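PDB 2I2L: SPbeta prophage-derived uncharacterized protein YopX from Bacillus subtilis, which is of unknown function, belongs to the YopX family and forms a homodimer built of beta strands and loops, without helices. Local coordinates for residues K34-T38 and D39-P43. Residues are numbered along the deposited sequence; the frame is centred on the assembly and turned at random.
Sequences KRLYT and DVLVP
With CG swung beside its backbone N (chi1 -59°) and a second bend at chi2, the chain of Lys34 folds over, so that its methylene CD lies against Pro43, 4.0 Å from Pro43 CB; the contact is made by the aliphatic part of the lysine, not by its amine. In Leu36, CG stands trans to the backbone N and beside the carbonyl carbon (chi1 -163°), which brings its branches against the returning chain; its side chain and that of Leu41 lie at roughly a right angle, with Leu36 CB 3.9 Å from Leu41 CD1. Lys34 with Pro43 and Leu36 with Leu41 are non-hydrogen-bonded pairs on one face of this beta hairpin; Arg35 and Val42 share the other. Arg35 and Val42 form the antiparallel hydrogen-bonded pair: Val42 N donates to Arg35 O at 2.7 Å, from above the carbonyl plane, while the return bond from Arg35 N to Val42 O is weak. Beyond it, Tyr37 N reaches Val40 O at 3.2 Å in a nearly straight bond (173°), closing a tight turn with Thr38 and Asp39 at its two central positions. Tyr37 CB also lies 3.9 Å from Val40 CG1. The hairpin is a surface feature, its centre about 25 Å from that of the chain. Strand 31-36 is the middle strand of a three-stranded antiparallel sheet, flanked by strands 41-46 and 21-25; Lys34 bonds through its backbone to Ser22 and Arg35 packs on Leu21.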
loop_
_atom_site.group_PDB
_atom_site.type_symbol
_atom_site.label_atom_id
_atom_site.label_comp_id
_atom_site.label_asym_id
_atom_site.label_seq_id
_atom_site.Cartn_x
_atom_site.Cartn_y
_atom_site.Cartn_z
ATOM N N LYS B 34 -18.591 -4.072 -3.718
ATOM C CA LYS B 34 -19.797 -4.259 -4.518
ATOM C C LYS B 34 -19.559 -5.426 -5.474
ATOM O O LYS B 34 -18.420 -5.863 -5.658
ATOM C CB LYS B 34 -20.121 -3.004 -5.338
ATOM C CG LYS B 34 -20.351 -1.732 -4.532
ATOM C CD LYS B 34 -21.510 -1.877 -3.560
ATOM C CE LYS B 34 -21.984 -0.520 -3.049
ATOM N NZ LYS B 34 -22.728 0.240 -4.093
ATOM N N ARG B 35 -20.638 -5.926 -6.073
ATOM C CA ARG B 35 -20.576 -7.027 -7.027
ATOM C C ARG B 35 -21.712 -6.868 -8.036
ATOM O O ARG B 35 -22.878 -6.734 -7.666
ATOM C CB ARG B 35 -20.704 -8.368 -6.304
ATOM C CG ARG B 35 -20.958 -9.546 -7.237
ATOM C CD ARG B 35 -21.439 -10.793 -6.479
ATOM N NE ARG B 35 -20.363 -11.502 -5.789
ATOM C CZ ARG B 35 -19.362 -12.135 -6.405
ATOM N NH1 ARG B 35 -19.291 -12.155 -7.732
ATOM N NH2 ARG B 35 -18.423 -12.748 -5.691
ATOM N N LEU B 36 -21.358 -6.875 -9.315
ATOM C CA LEU B 36 -22.333 -6.727 -10.387
ATOM C C LEU B 36 -22.905 -8.093 -10.773
ATOM O O LEU B 36 -22.179 -8.983 -11.225
ATOM C CB LEU B 36 -21.665 -6.057 -11.592
ATOM C CG LEU B 36 -22.582 -5.458 -12.654
ATOM C CD1 LEU B 36 -23.334 -6.572 -13.333
ATOM C CD2 LEU B 36 -23.543 -4.466 -12.025
ATOM N N TYR B 37 -24.217 -8.242 -10.597
ATOM C CA TYR B 37 -24.924 -9.492 -10.888
ATOM C C TYR B 37 -25.273 -9.619 -12.376
ATOM O O TYR B 37 -24.545 -10.259 -13.147
ATOM C CB TYR B 37 -26.185 -9.546 -10.032
ATOM C CG TYR B 37 -26.471 -10.911 -9.472
ATOM C CD1 TYR B 37 -27.108 -11.884 -10.246
ATOM C CD2 TYR B 37 -26.087 -11.245 -8.176
ATOM C CE1 TYR B 37 -27.362 -13.164 -9.741
ATOM C CE2 TYR B 37 -26.329 -12.523 -7.662
ATOM C CZ TYR B 37 -26.967 -13.475 -8.445
ATOM O OH TYR B 37 -27.220 -14.732 -7.935
ATOM N N THR B 38 -26.403 -9.042 -12.769
ATOM C CA THR B 38 -26.807 -9.030 -14.171
ATOM C C THR B 38 -26.103 -7.738 -14.576
ATOM O O THR B 38 -24.997 -7.776 -15.113
ATOM C CB THR B 38 -28.335 -8.898 -14.308
ATOM O OG1 THR B 38 -28.771 -7.670 -13.705
ATOM C CG2 THR B 38 -29.024 -10.078 -13.618
ATOM N N ASP B 39 -26.744 -6.602 -14.312
ATOM C CA ASP B 39 -26.129 -5.297 -14.536
ATOM C C ASP B 39 -26.571 -4.423 -13.370
ATOM O O ASP B 39 -26.700 -3.200 -13.481
ATOM C CB ASP B 39 -26.489 -4.669 -15.894
ATOM C CG ASP B 39 -25.232 -4.333 -16.716
ATOM O OD1 ASP B 39 -24.324 -5.191 -16.758
ATOM O OD2 ASP B 39 -25.135 -3.234 -17.313
ATOM N N VAL B 40 -26.797 -5.089 -12.236
ATOM C CA VAL B 40 -27.195 -4.419 -11.003
ATOM C C VAL B 40 -26.091 -4.543 -9.953
ATOM O O VAL B 40 -25.693 -5.649 -9.584
ATOM C CB VAL B 40 -28.512 -5.007 -10.432
ATOM C CG1 VAL B 40 -28.525 -6.515 -10.598
ATOM C CG2 VAL B 40 -28.645 -4.646 -8.958
ATOM N N LEU B 41 -25.601 -3.400 -9.482
ATOM C CA LEU B 41 -24.546 -3.363 -8.477
ATOM C C LEU B 41 -25.098 -3.808 -7.128
ATOM O O LEU B 41 -25.955 -3.135 -6.552
ATOM C CB LEU B 41 -23.979 -1.941 -8.381
ATOM C CG LEU B 41 -22.479 -1.788 -8.664
ATOM C CD1 LEU B 41 -22.088 -2.634 -9.866
ATOM C CD2 LEU B 41 -22.150 -0.322 -8.907
ATOM N N VAL B 42 -24.604 -4.936 -6.624
ATOM C CA VAL B 42 -25.089 -5.472 -5.352
ATOM C C VAL B 42 -24.000 -5.573 -4.295
ATOM O O VAL B 42 -22.999 -6.263 -4.487
ATOM C CB VAL B 42 -25.701 -6.878 -5.539
ATOM C CG1 VAL B 42 -26.081 -7.461 -4.191
ATOM C CG2 VAL B 42 -26.920 -6.805 -6.459
ATOM N N PRO B 43 -24.194 -4.905 -3.146
ATOM C CA PRO B 43 -23.204 -4.933 -2.057
ATOM C C PRO B 43 -22.887 -6.321 -1.466
ATOM O O PRO B 43 -23.753 -7.195 -1.369
ATOM C CB PRO B 43 -23.792 -3.957 -1.027
ATOM C CG PRO B 43 -25.262 -4.048 -1.281
ATOM C CD PRO B 43 -25.346 -4.060 -2.787
#